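Local coordinates for putative cell invasion protein with MAC/Perforin domain (Bacteroides thetaiotaomicron VPI-5482, PDB 3KK7) that is a membrane-attack complex/perforin family protein of a gut bacterium, putatively involved in cell invasion and probably made as a lipoprotein, its precise role not established, at residues K156-E161 against K241-A246; E190-A195 against Q206-F211. All coordinates share one frame; numbering follows the deposited sequence.

Contact 1 of 2, residues K156-E161 against K241-A246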
# COMPACT_ATOMS: atom_id res chain seq x y z
N LYS A 156 34.48 -0.95 2.32
CA LYS A 156 34.81 -2.00 3.27
C LYS A 156 33.62 -2.52 4.07
O LYS A 156 33.74 -3.53 4.76
CB LYS A 156 35.89 -1.50 4.25
CG LYS A 156 37.15 -0.97 3.58
CD LYS A 156 38.31 -0.79 4.55
CE LYS A 156 39.57 -0.28 3.80
NZ LYS A 156 39.45 1.19 3.49
N VAL A 157 32.49 -1.85 3.97
CA VAL A 157 31.33 -2.17 4.77
C VAL A 157 30.58 -3.39 4.24
O VAL A 157 30.37 -3.52 3.03
CB VAL A 157 30.37 -0.94 4.83
CG1 VAL A 157 28.99 -1.32 5.32
CG2 VAL A 157 31.00 0.15 5.70
N VAL A 158 30.20 -4.29 5.14
CA VAL A 158 29.24 -5.35 4.82
C VAL A 158 28.26 -5.50 5.99
O VAL A 158 28.63 -5.29 7.15
CB VAL A 158 29.92 -6.68 4.44
CG1 VAL A 158 30.77 -7.22 5.55
CG2 VAL A 158 28.90 -7.70 4.01
N HIS A 159 27.01 -5.83 5.65
CA HIS A 159 25.93 -5.98 6.64
C HIS A 159 25.49 -7.42 6.80
O HIS A 159 25.66 -8.23 5.90
CB HIS A 159 24.73 -5.15 6.26
CG HIS A 159 25.10 -3.76 5.86
ND1 HIS A 159 25.25 -2.75 6.79
CD2 HIS A 159 25.36 -3.22 4.65
CE1 HIS A 159 25.61 -1.64 6.15
NE2 HIS A 159 25.68 -1.90 4.86
N GLY A 160 24.92 -7.72 7.97
CA GLY A 160 24.49 -9.08 8.31
C GLY A 160 23.16 -9.06 9.05
O GLY A 160 22.86 -8.10 9.73
N GLU A 161 22.36 -10.11 8.87
CA GLU A 161 21.13 -10.31 9.64
C GLU A 161 21.02 -11.77 10.03
O GLU A 161 21.37 -12.65 9.24
CB GLU A 161 19.90 -9.88 8.86
CG GLU A 161 18.61 -9.94 9.68
CD GLU A 161 17.36 -9.61 8.89
OE1 GLU A 161 17.47 -9.21 7.73
OE2 GLU A 161 16.27 -9.77 9.44
N LYS A 241 30.88 -13.54 1.97
CA LYS A 241 31.37 -14.82 2.46
C LYS A 241 32.03 -14.61 3.83
O LYS A 241 31.84 -15.42 4.74
CB LYS A 241 32.32 -15.50 1.45
CG LYS A 241 32.65 -16.98 1.75
N ASP A 242 32.75 -13.50 4.00
CA ASP A 242 33.31 -13.21 5.32
C ASP A 242 32.21 -13.04 6.37
O ASP A 242 32.29 -13.56 7.47
CB ASP A 242 34.22 -11.97 5.29
CG ASP A 242 35.53 -12.21 4.51
OD1 ASP A 242 35.84 -13.37 4.18
OD2 ASP A 242 36.26 -11.23 4.24
N MSE A 243 31.15 -12.34 6.01
CA MSE A 243 30.06 -12.11 6.97
C MSE A 243 29.29 -13.42 7.22
O MSE A 243 28.99 -13.76 8.38
CB MSE A 243 29.15 -10.98 6.46
CG MSE A 243 27.91 -10.72 7.31
SE MSE A 243 28.28 -9.99 9.06
CE MSE A 243 28.91 -8.21 8.51
N ASP A 244 29.00 -14.16 6.14
CA ASP A 244 28.42 -15.50 6.25
C ASP A 244 29.17 -16.35 7.30
O ASP A 244 28.55 -17.03 8.11
CB ASP A 244 28.49 -16.24 4.89
CG ASP A 244 27.49 -15.74 3.86
OD1 ASP A 244 26.58 -14.92 4.16
OD2 ASP A 244 27.60 -16.18 2.72
N VAL A 245 30.50 -16.30 7.30
CA VAL A 245 31.32 -17.09 8.23
C VAL A 245 31.22 -16.51 9.61
O VAL A 245 31.13 -17.26 10.60
CB VAL A 245 32.81 -17.10 7.81
CG1 VAL A 245 33.68 -17.86 8.83
CG2 VAL A 245 32.98 -17.70 6.40
N ALA A 246 31.22 -15.18 9.70
CA ALA A 246 31.21 -14.52 11.00
C ALA A 246 29.88 -14.76 11.71
O ALA A 246 29.85 -15.20 12.86
CB ALA A 246 31.47 -13.06 10.86
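Met243, a selenomethionine, and Val158 pass side by side between helix 241-246 and strand 157-161, each heading toward the other's backbone. The methionine CG stands anti to the backbone N (chi1 176°), which sends the chain toward the strand; bends at the next two torsions lay it along the backbone instead of into it. The methyl CE rests 3.6 Å from Val158 CG1 and 3.2 Å from Val158 O, a close van der Waals contact, while Val158 CG2 lies 4.1 Å from Met243 CB, so both branches of the valine meet the long side chain. Met243 CG sits 3.6 Å from His159 O, and SE, standing where the methionine sulfur would be, lies 4.0 Å from Gly160 CA. Glycine suits this place because a beta-carbon would point at the helix and collide with that atom. Methionine suits the other side, since its flexible, unbranched chain can fold over bare backbone. His159 turns the opposite way, its ring meeting those of Tyr108 and Phe111. Phe226 and Leu291 also touch Met243, and Phe288 touches Val158, extending the apolar layer. With the two axes 8.5 Å apart and inclined at 39°, this is a helix laid against the curled antiparallel sheet of the MACPF fold.

Contact 2 of 2, residues E190-A195 against Q206-F211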
# COMPACT_ATOMS: atom_id res chain seq x y z
N GLU A 190 -14.21 0.36 10.04
CA GLU A 190 -14.76 1.68 9.77
C GLU A 190 -13.68 2.81 9.79
O GLU A 190 -13.81 3.80 9.08
CB GLU A 190 -15.93 2.01 10.70
CG GLU A 190 -15.53 2.02 12.13
CD GLU A 190 -16.69 2.28 13.08
OE1 GLU A 190 -17.47 3.24 12.85
OE2 GLU A 190 -16.79 1.52 14.08
N LEU A 191 -12.62 2.67 10.59
CA LEU A 191 -11.61 3.72 10.60
C LEU A 191 -10.74 3.64 9.34
O LEU A 191 -10.24 4.64 8.85
CB LEU A 191 -10.76 3.67 11.88
CG LEU A 191 -11.55 3.84 13.21
CD1 LEU A 191 -10.55 3.90 14.40
CD2 LEU A 191 -12.49 5.08 13.20
N PHE A 192 -10.59 2.45 8.78
CA PHE A 192 -9.97 2.34 7.46
C PHE A 192 -10.86 2.97 6.36
O PHE A 192 -10.34 3.64 5.46
CB PHE A 192 -9.64 0.89 7.14
CG PHE A 192 -9.14 0.68 5.76
CD1 PHE A 192 -7.85 1.02 5.44
CD2 PHE A 192 -9.96 0.13 4.78
CE1 PHE A 192 -7.38 0.83 4.11
CE2 PHE A 192 -9.51 -0.07 3.50
CZ PHE A 192 -8.22 0.27 3.16
N VAL A 193 -12.17 2.73 6.42
CA VAL A 193 -13.10 3.42 5.51
C VAL A 193 -12.96 4.91 5.69
O VAL A 193 -12.92 5.63 4.72
CB VAL A 193 -14.56 3.02 5.73
CG1 VAL A 193 -15.47 3.89 4.86
CG2 VAL A 193 -14.73 1.52 5.44
N ASP A 194 -12.85 5.37 6.93
CA ASP A 194 -12.61 6.78 7.18
C ASP A 194 -11.40 7.32 6.43
O ASP A 194 -11.48 8.36 5.81
CB ASP A 194 -12.41 7.06 8.67
CG ASP A 194 -12.19 8.54 8.97
OD1 ASP A 194 -13.18 9.30 8.97
OD2 ASP A 194 -11.04 8.95 9.20
N ALA A 195 -10.28 6.60 6.50
CA ALA A 195 -9.03 7.07 5.90
C ALA A 195 -9.15 7.05 4.39
O ALA A 195 -8.63 7.94 3.71
CB ALA A 195 -7.88 6.22 6.36
N GLN A 206 0.69 6.57 5.01
CA GLN A 206 1.58 7.02 6.09
C GLN A 206 1.13 6.46 7.43
O GLN A 206 1.92 6.06 8.26
CB GLN A 206 1.56 8.52 6.21
CG GLN A 206 2.17 9.23 5.08
CD GLN A 206 1.91 10.75 5.14
OE1 GLN A 206 2.48 11.49 4.32
NE2 GLN A 206 1.05 11.22 6.08
N SER A 207 -0.18 6.46 7.64
CA SER A 207 -0.73 6.01 8.88
C SER A 207 -0.82 4.47 8.98
O SER A 207 -0.40 3.90 9.99
CB SER A 207 -2.10 6.66 9.05
OG SER A 207 -2.72 6.03 10.12
N TYR A 208 -1.37 3.81 7.94
CA TYR A 208 -1.56 2.36 7.95
C TYR A 208 -0.33 1.53 7.53
O TYR A 208 -0.14 0.43 8.04
CB TYR A 208 -2.73 1.97 7.03
CG TYR A 208 -4.06 2.19 7.67
CD1 TYR A 208 -4.63 3.44 7.69
CD2 TYR A 208 -4.73 1.16 8.33
CE1 TYR A 208 -5.86 3.67 8.31
CE2 TYR A 208 -5.95 1.38 8.95
CZ TYR A 208 -6.50 2.63 8.93
OH TYR A 208 -7.68 2.88 9.52
N GLY A 209 0.50 2.07 6.63
CA GLY A 209 1.47 1.24 5.92
C GLY A 209 0.94 0.86 4.54
O GLY A 209 -0.08 1.40 4.09
N GLU A 210 1.60 -0.09 3.88
CA GLU A 210 1.34 -0.37 2.48
C GLU A 210 0.63 -1.68 2.20
O GLU A 210 0.12 -1.88 1.11
CB GLU A 210 2.66 -0.33 1.70
CG GLU A 210 3.55 0.94 1.97
CD GLU A 210 4.60 0.68 3.04
OE1 GLU A 210 4.27 -0.08 3.96
OE2 GLU A 210 5.74 1.17 2.96
N PHE A 211 0.58 -2.58 3.18
CA PHE A 211 0.10 -3.93 2.92
C PHE A 211 -0.83 -4.46 3.99
O PHE A 211 -0.88 -3.94 5.12
CB PHE A 211 1.27 -4.87 2.77
CG PHE A 211 2.14 -4.55 1.58
CD1 PHE A 211 1.76 -4.95 0.32
CD2 PHE A 211 3.33 -3.86 1.74
CE1 PHE A 211 2.54 -4.64 -0.78
CE2 PHE A 211 4.12 -3.56 0.64
CZ PHE A 211 3.72 -3.95 -0.61
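Tyr208 meets Phe192 in a T-shaped aromatic pair, the edge of the phenylalanine directed at the face of the tyrosine. The ring planes stand at 81° and the centroids are 5.5 Å apart; Phe192 CD1 lies over the rim of the tyrosine ring, close to CE2. The first torsion of Phe192 (174°) swings the ring to the far side from N, up to that face. Apolar packing adds Ala195, whose methyl CB is 3.8 Å from Tyr208 CE1; so small a residue lets the broad ring approach the helix. The polar part is the phenol oxygen, which reaches the helix backbone: Tyr208 OH lies 3.2 Å from Leu191 O. It also comes near Phe192 N, but at a poor angle, and that amide is instead bonded to Asp189 OD2. Losing the ring to an alanine here is likely to leave the edge of Phe192 without its aromatic face and open a gap beside Ala195. Tyr77 makes a further edge-to-face contact with Tyr208, so the ring belongs to a small aromatic cluster. The chemistry is consistent with the ring acting as a flat apolar surface between successive helices, its hydroxyl among polar backbone atoms of the first turn of helix 190-198.

Both contacts lie in the MACPF region of the chain, yet they share no helix or strand: contact 1 joins strand 157-173 to helix 236-249, whereas contact 2 joins the successive helices 190-198 and 201-208. Their centres lie 38 Å apart, contact 2 falling between the segments of contact 1 in sequence. Contact 1 is wholly buried although far from the centre of the chain; contact 2 lies near that centre but is only partly buried, with Leu191 exposed. A pliable methionine, here labelled with selenium, against bare strand backbone characterises the first, aromatic ring packing beside polar backbone atoms the second. Strand 211-218, which begins at the last residue of 206-211, pairs antiparallel with strand 157-173.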